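Local coordinates for protein beta-glucanase (Podospora anserina, PDB 4LE4) that probably hydrolyses beta-glucan chains as a family GH131 glycoside hydrolase, and has been crystallised with the cello-oligosaccharide cellotriose, at residues Gln26-Gly36 with Arg78-Thr86; Ala42-Tyr50 with Gln60-Ala70. All blocks are in the same frame, centred on the assembly; numbering follows the deposited sequence.

Overall arrangement
Interactions 1 and 2 sit on the two facing sheets of a concanavalin-type beta sandwich, their centres about 13 Å apart. Interaction 1 pairs strand 30-34 with strand 78-84 in one sheet; interaction 2 pairs strand 44-47 with strand 61-66 in the other. Both strands of interaction 2 fall, along the chain, between the two of interaction 1, and the chain passes from strand 61-66 to strand 78-84 to change sheets. The layers meet near that passage: R79 N lies 2.8 Å from A70 O, a probable hydrogen bond, and R78 NH2 lies 2.9 Å from D67 O, another. Between the sheets, T80 packs against I64 and L66, and Y32 against Y43.

Interaction 1 (Gln26-Gly36 with Arg78-Thr86); sequences QVGPYQYYIHG and RRTELIPQT
Q31 and I83 form the hydrogen-bonded pair at the centre of this antiparallel ladder, part of one sheet of the concanavalin-type beta sandwich. Q31 N gives a short, nearly straight bond to I83 O (2.7 Å), and I83 N returns a longer one to Q31 O in the carbonyl plane, on a lone pair. Q85 N to P29 O and E81 N to I34 O carry the pairing outward. Between Q31 and I34 the backbones draw apart, and a water fills in: it donates to Q31 O and E81 O and accepts from Y33 N. A second water links G36 N to R79 O.

The polar side-chain link is amide to amide. Q31 NE2 reaches Q85 OE1 at 3.0 Å; the acceptor lies in the Q31 amide plane, whereas the donor sits well above the Q85 carbonyl plane. W21 NE1 also donates to Q85 OE1. R79 grips E81 side-on, with NE to OE2 (2.6 Å) and NH2 to OE1, and H206 ND1 also bonds to E81 OE1. I34 CG2 rests over one face of the R79 guanidinium, 3.7 Å from R79 NE. CG2 stands anti to the backbone N of I34, which also brings it within 3.5 Å of E81 OE1.

Apolar contacts divide between the two faces of the sheet. On the face with L82, CD1 of that leucine lies squarely over the Y30 ring, 4.1 Å from its centroid in a CH-pi contact, while CD2 comes up to Y32 CD1; the far end of Y30 is tied by its OH to G7 O. On the face with Q31, the I34 and I83 side chains meet through their CD1 methyls, and I83 CD1 also lies 3.4 Å from Y33 OH.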
loop_
_atom_site.group_PDB
_atom_site.type_symbol
_atom_site.label_atom_id
_atom_site.label_comp_id
_atom_site.label_asym_id
_atom_site.label_seq_id
_atom_site.Cartn_x
_atom_site.Cartn_y
_atom_site.Cartn_z
ATOM N N GLN A 26 16.450 9.026 12.092
ATOM C CA GLN A 26 15.479 8.780 11.030
ATOM C C GLN A 26 16.074 8.737 9.626
ATOM O O GLN A 26 15.769 9.565 8.785
ATOM C CB GLN A 26 14.375 9.838 11.145
ATOM C CG GLN A 26 13.601 9.710 12.451
ATOM C CD GLN A 26 12.586 10.817 12.670
ATOM O OE1 GLN A 26 12.084 11.407 11.717
ATOM N NE2 GLN A 26 12.264 11.088 13.938
ATOM N N VAL A 27 16.910 7.738 9.377
ATOM C CA VAL A 27 17.563 7.600 8.085
ATOM C C VAL A 27 16.852 6.627 7.148
ATOM O O VAL A 27 16.070 5.781 7.576
ATOM C CB VAL A 27 19.010 7.079 8.236
ATOM C CG1 VAL A 27 19.868 8.082 9.020
ATOM C CG2 VAL A 27 18.985 5.723 8.915
ATOM N N GLY A 28 17.166 6.741 5.868
ATOM C CA GLY A 28 16.580 5.850 4.886
ATOM C C GLY A 28 15.234 6.350 4.394
ATOM O O GLY A 28 14.767 7.398 4.823
ATOM N N PRO A 29 14.577 5.600 3.509
ATOM C CA PRO A 29 13.276 5.985 2.947
ATOM C C PRO A 29 12.010 5.642 3.719
ATOM O O PRO A 29 10.921 6.137 3.368
ATOM C CB PRO A 29 13.282 5.279 1.611
ATOM C CG PRO A 29 13.914 3.950 1.986
ATOM C CD PRO A 29 15.095 4.384 2.858
ATOM N N TYR A 30 12.134 4.795 4.741
ATOM C CA TYR A 30 10.960 4.346 5.488
ATOM C C TYR A 30 11.082 4.325 6.990
ATOM O O TYR A 30 12.085 3.864 7.532
ATOM C CB TYR A 30 10.597 2.907 5.091
ATOM C CG TYR A 30 9.894 2.711 3.756
ATOM C CD1 TYR A 30 8.562 3.102 3.576
ATOM C CD2 TYR A 30 10.544 2.081 2.697
ATOM C CE1 TYR A 30 7.898 2.851 2.369
ATOM C CE2 TYR A 30 9.901 1.833 1.479
ATOM C CZ TYR A 30 8.571 2.219 1.329
ATOM O OH TYR A 30 7.915 1.934 0.164
ATOM N N GLN A 31 10.031 4.773 7.672
ATOM C CA GLN A 31 10.002 4.677 9.112
ATOM C C GLN A 31 9.491 3.242 9.373
ATOM O O GLN A 31 8.463 2.803 8.800
ATOM C CB GLN A 31 9.011 5.672 9.720
ATOM C CG GLN A 31 9.140 7.081 9.196
ATOM C CD GLN A 31 8.337 8.061 10.032
ATOM O OE1 GLN A 31 7.264 7.725 10.538
ATOM N NE2 GLN A 31 8.851 9.294 10.169
ATOM N N TYR A 32 10.178 2.524 10.244
ATOM C CA TYR A 32 9.789 1.162 10.560
ATOM C C TYR A 32 9.549 1.023 12.062
ATOM O O TYR A 32 10.494 0.948 12.858
ATOM C CB TYR A 32 10.884 0.208 10.067
ATOM C CG TYR A 32 10.543 -1.242 10.329
ATOM C CD1 TYR A 32 9.399 -1.807 9.783
ATOM C CD2 TYR A 32 11.327 -2.011 11.175
ATOM C CE1 TYR A 32 9.026 -3.135 10.086
ATOM C CE2 TYR A 32 10.968 -3.343 11.479
ATOM C CZ TYR A 32 9.821 -3.880 10.934
ATOM O OH TYR A 32 9.437 -5.164 11.250
ATOM N N TYR A 33 8.271 1.066 12.466
ATOM C CA TYR A 33 7.940 0.913 13.875
ATOM C C TYR A 33 6.577 0.281 14.124
ATOM O O TYR A 33 6.362 -0.252 15.206
ATOM C CB TYR A 33 8.058 2.241 14.638
ATOM C CG TYR A 33 7.056 3.303 14.226
ATOM C CD1 TYR A 33 7.339 4.181 13.185
ATOM C CD2 TYR A 33 5.853 3.458 14.911
ATOM C CE1 TYR A 33 6.471 5.195 12.832
ATOM C CE2 TYR A 33 4.962 4.465 14.569
ATOM C CZ TYR A 33 5.275 5.336 13.526
ATOM O OH TYR A 33 4.387 6.321 13.144
ATOM N N ILE A 34 5.684 0.301 13.126
ATOM C CA ILE A 34 4.349 -0.302 13.277
ATOM C C ILE A 34 4.448 -1.764 12.843
ATOM O O ILE A 34 4.237 -2.119 11.680
ATOM C CB ILE A 34 3.300 0.459 12.440
ATOM C CG1 ILE A 34 3.318 1.932 12.892
ATOM C CG2 ILE A 34 1.877 -0.160 12.610
ATOM C CD1 ILE A 34 2.355 2.844 12.137
ATOM N N HIS A 35 4.809 -2.598 13.807
ATOM C CA HIS A 35 4.983 -4.024 13.568
ATOM C C HIS A 35 4.903 -4.717 14.920
ATOM O O HIS A 35 4.935 -4.060 15.966
ATOM C CB HIS A 35 6.361 -4.299 12.916
ATOM C CG HIS A 35 7.530 -3.769 13.699
ATOM N ND1 HIS A 35 7.989 -4.365 14.857
ATOM C CD2 HIS A 35 8.332 -2.696 13.489
ATOM C CE1 HIS A 35 9.021 -3.686 15.325
ATOM N NE2 HIS A 35 9.250 -2.666 14.512
ATOM N N GLY A 36 4.830 -6.036 14.884
ATOM C CA GLY A 36 4.743 -6.812 16.106
ATOM C C GLY A 36 6.072 -7.035 16.798
ATOM O O GLY A 36 7.073 -6.396 16.479
ATOM N N ARG A 78 -4.256 -6.724 13.495
ATOM C CA ARG A 78 -2.889 -7.118 13.064
ATOM C C ARG A 78 -2.389 -6.041 12.094
ATOM O O ARG A 78 -3.145 -5.568 11.245
ATOM C CB ARG A 78 -2.872 -8.434 12.286
ATOM C CG ARG A 78 -3.550 -9.582 12.959
ATOM C CD ARG A 78 -4.016 -10.594 11.878
ATOM N NE ARG A 78 -2.949 -11.533 11.761
ATOM C CZ ARG A 78 -2.854 -12.571 10.945
ATOM N NH1 ARG A 78 -3.788 -12.903 10.038
ATOM N NH2 ARG A 78 -1.791 -13.335 11.114
ATOM N N ARG A 79 -1.115 -5.677 12.198
ATOM C CA ARG A 79 -0.550 -4.638 11.327
ATOM C C ARG A 79 0.927 -4.834 11.031
ATOM O O ARG A 79 1.678 -5.214 11.895
ATOM C CB ARG A 79 -0.656 -3.248 11.994
ATOM C CG ARG A 79 -2.049 -2.843 12.450
ATOM C CD ARG A 79 -1.986 -1.601 13.309
ATOM N NE ARG A 79 -1.817 -0.416 12.488
ATOM C CZ ARG A 79 -2.010 0.822 12.934
ATOM N NH1 ARG A 79 -2.376 1.025 14.199
ATOM N NH2 ARG A 79 -1.834 1.847 12.114
ATOM N N THR A 80 1.316 -4.512 9.803
ATOM C CA THR A 80 2.716 -4.493 9.379
ATOM C C THR A 80 2.668 -3.324 8.396
ATOM O O THR A 80 2.100 -3.442 7.295
ATOM C CB THR A 80 3.178 -5.756 8.629
ATOM O OG1 THR A 80 3.152 -6.887 9.509
ATOM C CG2 THR A 80 4.598 -5.557 8.142
ATOM N N GLU A 81 3.233 -2.202 8.810
ATOM C CA GLU A 81 3.176 -0.998 7.974
ATOM C C GLU A 81 4.492 -0.233 7.976
ATOM O O GLU A 81 5.193 -0.220 8.977
ATOM C CB GLU A 81 2.047 -0.072 8.510
ATOM C CG GLU A 81 0.669 -0.716 8.465
ATOM C CD GLU A 81 -0.279 -0.181 9.545
ATOM O OE1 GLU A 81 -0.132 1.010 9.944
ATOM O OE2 GLU A 81 -1.162 -0.950 9.993
ATOM N N LEU A 82 4.798 0.400 6.834
ATOM C CA LEU A 82 5.971 1.228 6.631
ATOM C C LEU A 82 5.405 2.619 6.320
ATOM O O LEU A 82 4.381 2.730 5.657
ATOM C CB LEU A 82 6.778 0.762 5.392
ATOM C CG LEU A 82 7.154 -0.724 5.403
ATOM C CD1 LEU A 82 7.869 -1.093 4.130
ATOM C CD2 LEU A 82 8.013 -0.985 6.620
ATOM N N ILE A 83 6.066 3.656 6.804
ATOM C CA ILE A 83 5.629 5.024 6.540
ATOM C C ILE A 83 6.789 5.755 5.850
ATOM O O ILE A 83 7.945 5.592 6.234
ATOM C CB ILE A 83 5.254 5.742 7.878
ATOM C CG1 ILE A 83 3.998 5.081 8.466
ATOM C CG2 ILE A 83 4.865 7.232 7.651
ATOM C CD1 ILE A 83 3.712 5.536 9.861
ATOM N N PRO A 84 6.493 6.548 4.799
ATOM C CA PRO A 84 7.553 7.276 4.108
ATOM C C PRO A 84 8.327 8.177 5.083
ATOM O O PRO A 84 7.724 8.863 5.927
ATOM C CB PRO A 84 6.795 8.116 3.069
ATOM C CG PRO A 84 5.561 7.295 2.804
ATOM C CD PRO A 84 5.185 6.836 4.208
ATOM N N GLN A 85 9.659 8.145 4.966
ATOM C CA GLN A 85 10.548 8.997 5.779
ATOM C C GLN A 85 11.009 10.003 4.730
ATOM O O GLN A 85 11.787 9.644 3.846
ATOM C CB GLN A 85 11.766 8.231 6.300
ATOM C CG GLN A 85 12.786 9.135 7.008
ATOM C CD GLN A 85 12.147 9.876 8.154
ATOM O OE1 GLN A 85 11.694 9.260 9.127
ATOM N NE2 GLN A 85 12.082 11.214 8.048
ATOM N N THR A 86 10.505 11.225 4.827
ATOM C CA THR A 86 10.803 12.272 3.844
ATOM C C THR A 86 10.552 13.697 4.378
ATOM O O THR A 86 9.799 13.917 5.335
ATOM C CB THR A 86 9.916 12.064 2.569
ATOM O OG1 THR A 86 10.162 13.087 1.602
ATOM C CG2 THR A 86 8.435 12.112 2.937
HETATM O O HOH W 1 6.346 1.587 10.485
HETATM O O HOH W 2 3.835 -6.794 12.385
#

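Interaction 2 (Ala42-Tyr50 with Gln60-Ala70); sequences AYVNLSPDY and QGAKITLDNTA
The Y43 hydroxyl reaches across to T69, donating to T69 OG1 at 2.7 Å and accepting from S38 N. T69 OG1 in turn donates to the syn lone pair of D67 OD1, 2.6 Å away. That same oxygen takes T69 N from above the carboxylate plane, making an Asx turn, so two donors hold it. D67 OD2 is reached through a water that also donates to A42 O. The Y43 ring presents its edge to this network, with CE1 3.6 Å from D67 OD1; A42 CB lies over one face.

Along the strands, Y43 O accepts T65 N, and the pairs N45-K63 and S47-G61 each exchange two backbone bonds. This antiparallel pairing belongs to one sheet of the beta sandwich, where strand 61-66 lies between strand 44-47 and strand 222-233. V44 O turns outward to S15 OG, and T65 OG1 is bonded to D223. S47 O has two donors, G61 N (2.8 Å) and Y50 N, arriving from opposite faces of its carbonyl plane, while S47 OG accepts D49 N in an ST turn.

Y50 folds back over the sheet, its ring held between S47 CB on one face and K63 CB on the other. The lysine chain bends at chi3 (62°), bringing NZ to Y50 OH in a weak 3.4 Å bond. On the other side of the ladder, L46 CD2 touches A62 CB at 3.6 Å.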
loop_
_atom_site.group_PDB
_atom_site.type_symbol
_atom_site.label_atom_id
_atom_site.label_comp_id
_atom_site.label_asym_id
_atom_site.label_seq_id
_atom_site.Cartn_x
_atom_site.Cartn_y
_atom_site.Cartn_z
ATOM N N ALA A 42 10.363 -11.494 9.863
ATOM C CA ALA A 42 9.087 -12.177 10.049
ATOM C C ALA A 42 7.976 -11.430 9.292
ATOM O O ALA A 42 6.951 -12.024 8.940
ATOM C CB ALA A 42 8.709 -12.207 11.525
ATOM N N TYR A 43 8.193 -10.129 9.060
ATOM C CA TYR A 43 7.173 -9.275 8.444
ATOM C C TYR A 43 7.439 -8.665 7.065
ATOM O O TYR A 43 6.504 -8.404 6.309
ATOM C CB TYR A 43 6.864 -8.120 9.412
ATOM C CG TYR A 43 6.619 -8.532 10.817
ATOM C CD1 TYR A 43 5.627 -9.444 11.129
ATOM C CD2 TYR A 43 7.353 -7.945 11.868
ATOM C CE1 TYR A 43 5.362 -9.764 12.453
ATOM C CE2 TYR A 43 7.094 -8.267 13.181
ATOM C CZ TYR A 43 6.097 -9.171 13.463
ATOM O OH TYR A 43 5.835 -9.471 14.773
ATOM N N VAL A 44 8.702 -8.438 6.732
ATOM C CA VAL A 44 9.006 -7.816 5.467
ATOM C C VAL A 44 10.214 -8.536 4.849
ATOM O O VAL A 44 11.216 -8.709 5.513
ATOM C CB VAL A 44 9.378 -6.334 5.672
ATOM C CG1 VAL A 44 9.504 -5.647 4.296
ATOM C CG2 VAL A 44 8.303 -5.621 6.515
ATOM N N ASN A 45 10.089 -8.950 3.601
ATOM C CA ASN A 45 11.197 -9.614 2.907
ATOM C C ASN A 45 11.213 -9.116 1.485
ATOM O O ASN A 45 10.160 -8.993 0.863
ATOM C CB ASN A 45 11.029 -11.137 2.935
ATOM C CG ASN A 45 11.195 -11.713 4.322
ATOM O OD1 ASN A 45 10.216 -11.936 5.049
ATOM N ND2 ASN A 45 12.435 -11.937 4.713
ATOM N N LEU A 46 12.409 -8.835 0.958
ATOM C CA LEU A 46 12.533 -8.322 -0.396
ATOM C C LEU A 46 13.066 -9.397 -1.336
ATOM O O LEU A 46 13.891 -10.234 -0.935
ATOM C CB LEU A 46 13.521 -7.149 -0.442
ATOM C CG LEU A 46 13.353 -6.014 0.565
ATOM C CD1 LEU A 46 14.481 -4.980 0.414
ATOM C CD2 LEU A 46 11.980 -5.351 0.328
ATOM N N SER A 47 12.604 -9.350 -2.577
ATOM C CA SER A 47 13.045 -10.270 -3.614
ATOM C C SER A 47 12.559 -9.816 -4.975
ATOM O O SER A 47 11.506 -9.171 -5.100
ATOM C CB SER A 47 12.531 -11.692 -3.339
ATOM O OG SER A 47 12.830 -12.554 -4.423
ATOM N N PRO A 48 13.346 -10.102 -6.022
ATOM C CA PRO A 48 12.956 -9.734 -7.378
ATOM C C PRO A 48 11.712 -10.547 -7.724
ATOM O O PRO A 48 10.963 -10.193 -8.620
ATOM C CB PRO A 48 14.159 -10.179 -8.220
ATOM C CG PRO A 48 15.301 -10.085 -7.255
ATOM C CD PRO A 48 14.694 -10.700 -6.016
ATOM N N ASP A 49 11.480 -11.639 -6.994
ATOM C CA ASP A 49 10.340 -12.475 -7.287
ATOM C C ASP A 49 9.060 -11.918 -6.701
ATOM O O ASP A 49 7.993 -12.429 -6.979
ATOM C CB ASP A 49 10.527 -13.897 -6.736
ATOM C CG ASP A 49 11.827 -14.567 -7.229
ATOM O OD1 ASP A 49 12.332 -14.194 -8.307
ATOM O OD2 ASP A 49 12.327 -15.481 -6.532
ATOM N N TYR A 50 9.174 -10.872 -5.906
ATOM C CA TYR A 50 8.007 -10.320 -5.226
ATOM C C TYR A 50 7.460 -9.043 -5.832
ATOM O O TYR A 50 6.633 -8.389 -5.204
ATOM C CB TYR A 50 8.364 -10.040 -3.764
ATOM C CG TYR A 50 8.817 -11.231 -2.951
ATOM C CD1 TYR A 50 8.477 -12.532 -3.320
ATOM C CD2 TYR A 50 9.525 -11.041 -1.772
ATOM C CE1 TYR A 50 8.831 -13.622 -2.525
ATOM C CE2 TYR A 50 9.874 -12.121 -0.965
ATOM C CZ TYR A 50 9.522 -13.406 -1.348
ATOM O OH TYR A 50 9.868 -14.484 -0.533
ATOM N N GLN A 60 13.483 -4.956 -6.589
ATOM C CA GLN A 60 12.925 -6.002 -5.766
ATOM C C GLN A 60 11.535 -5.554 -5.278
ATOM O O GLN A 60 11.283 -4.374 -5.187
ATOM C CB GLN A 60 13.794 -6.218 -4.544
ATOM C CG GLN A 60 15.169 -6.808 -4.793
ATOM C CD GLN A 60 15.811 -7.249 -3.517
ATOM O OE1 GLN A 60 16.404 -6.440 -2.772
ATOM N NE2 GLN A 60 15.699 -8.541 -3.233
ATOM N N GLY A 61 10.673 -6.510 -4.971
ATOM C CA GLY A 61 9.365 -6.195 -4.417
ATOM C C GLY A 61 9.457 -6.620 -2.960
ATOM O O GLY A 61 10.429 -7.246 -2.531
ATOM N N ALA A 62 8.438 -6.301 -2.171
ATOM C CA ALA A 62 8.450 -6.669 -0.779
ATOM C C ALA A 62 7.278 -7.571 -0.431
ATOM O O ALA A 62 6.140 -7.299 -0.814
ATOM C CB ALA A 62 8.398 -5.402 0.089
ATOM N N LYS A 63 7.559 -8.670 0.263
ATOM C CA LYS A 63 6.465 -9.503 0.738
ATOM C C LYS A 63 6.236 -8.975 2.153
ATOM O O LYS A 63 7.160 -8.957 2.970
ATOM C CB LYS A 63 6.871 -10.980 0.813
ATOM C CG LYS A 63 5.749 -11.845 1.409
ATOM C CD LYS A 63 6.081 -13.339 1.226
ATOM C CE LYS A 63 7.315 -13.722 1.944
ATOM N NZ LYS A 63 7.494 -15.221 1.791
ATOM N N ILE A 64 5.019 -8.495 2.415
ATOM C CA ILE A 64 4.639 -7.991 3.723
ATOM C C ILE A 64 3.735 -9.061 4.315
ATOM O O ILE A 64 2.771 -9.503 3.696
ATOM C CB ILE A 64 3.936 -6.604 3.600
ATOM C CG1 ILE A 64 5.011 -5.566 3.241
ATOM C CG2 ILE A 64 3.279 -6.219 4.928
ATOM C CD1 ILE A 64 4.515 -4.137 3.074
ATOM N N THR A 65 4.090 -9.488 5.508
ATOM C CA THR A 65 3.400 -10.582 6.182
ATOM C C THR A 65 2.744 -10.273 7.521
ATOM O O THR A 65 3.312 -9.584 8.358
ATOM C CB THR A 65 4.427 -11.718 6.433
ATOM O OG1 THR A 65 4.899 -12.201 5.164
ATOM C CG2 THR A 65 3.813 -12.857 7.235
ATOM N N LEU A 66 1.555 -10.815 7.719
ATOM C CA LEU A 66 0.887 -10.696 8.997
ATOM C C LEU A 66 0.951 -12.119 9.515
ATOM O O LEU A 66 0.548 -13.056 8.806
ATOM C CB LEU A 66 -0.583 -10.341 8.846
ATOM C CG LEU A 66 -0.899 -8.968 8.264
ATOM C CD1 LEU A 66 -2.441 -8.774 8.141
ATOM C CD2 LEU A 66 -0.302 -7.937 9.203
ATOM N N ASP A 67 1.470 -12.292 10.721
ATOM C CA ASP A 67 1.504 -13.634 11.300
ATOM C C ASP A 67 0.900 -13.559 12.687
ATOM O O ASP A 67 0.299 -12.555 13.018
ATOM C CB ASP A 67 2.928 -14.214 11.309
ATOM C CG ASP A 67 3.886 -13.510 12.287
ATOM O OD1 ASP A 67 3.460 -12.691 13.131
ATOM O OD2 ASP A 67 5.105 -13.814 12.210
ATOM N N ASN A 68 1.057 -14.597 13.513
ATOM C CA ASN A 68 0.440 -14.561 14.829
ATOM C C ASN A 68 0.972 -13.515 15.782
ATOM O O ASN A 68 0.336 -13.223 16.800
ATOM C CB ASN A 68 0.515 -15.926 15.511
ATOM C CG ASN A 68 -0.247 -16.991 14.762
ATOM O OD1 ASN A 68 -1.394 -16.782 14.340
ATOM N ND2 ASN A 68 0.380 -18.157 14.593
ATOM N N THR A 69 2.118 -12.920 15.453
ATOM C CA THR A 69 2.726 -11.918 16.333
ATOM C C THR A 69 2.611 -10.473 15.809
ATOM O O THR A 69 3.154 -9.549 16.413
ATOM C CB THR A 69 4.220 -12.190 16.485
ATOM O OG1 THR A 69 4.864 -11.924 15.231
ATOM C CG2 THR A 69 4.452 -13.678 16.831
ATOM N N ALA A 70 1.926 -10.304 14.689
ATOM C CA ALA A 70 1.805 -8.995 14.057
ATOM C C ALA A 70 0.840 -8.028 14.744
ATOM O O ALA A 70 -0.070 -7.510 14.106
ATOM C CB ALA A 70 1.430 -9.166 12.596
HETATM O O HOH W 3 6.343 -14.556 9.633
#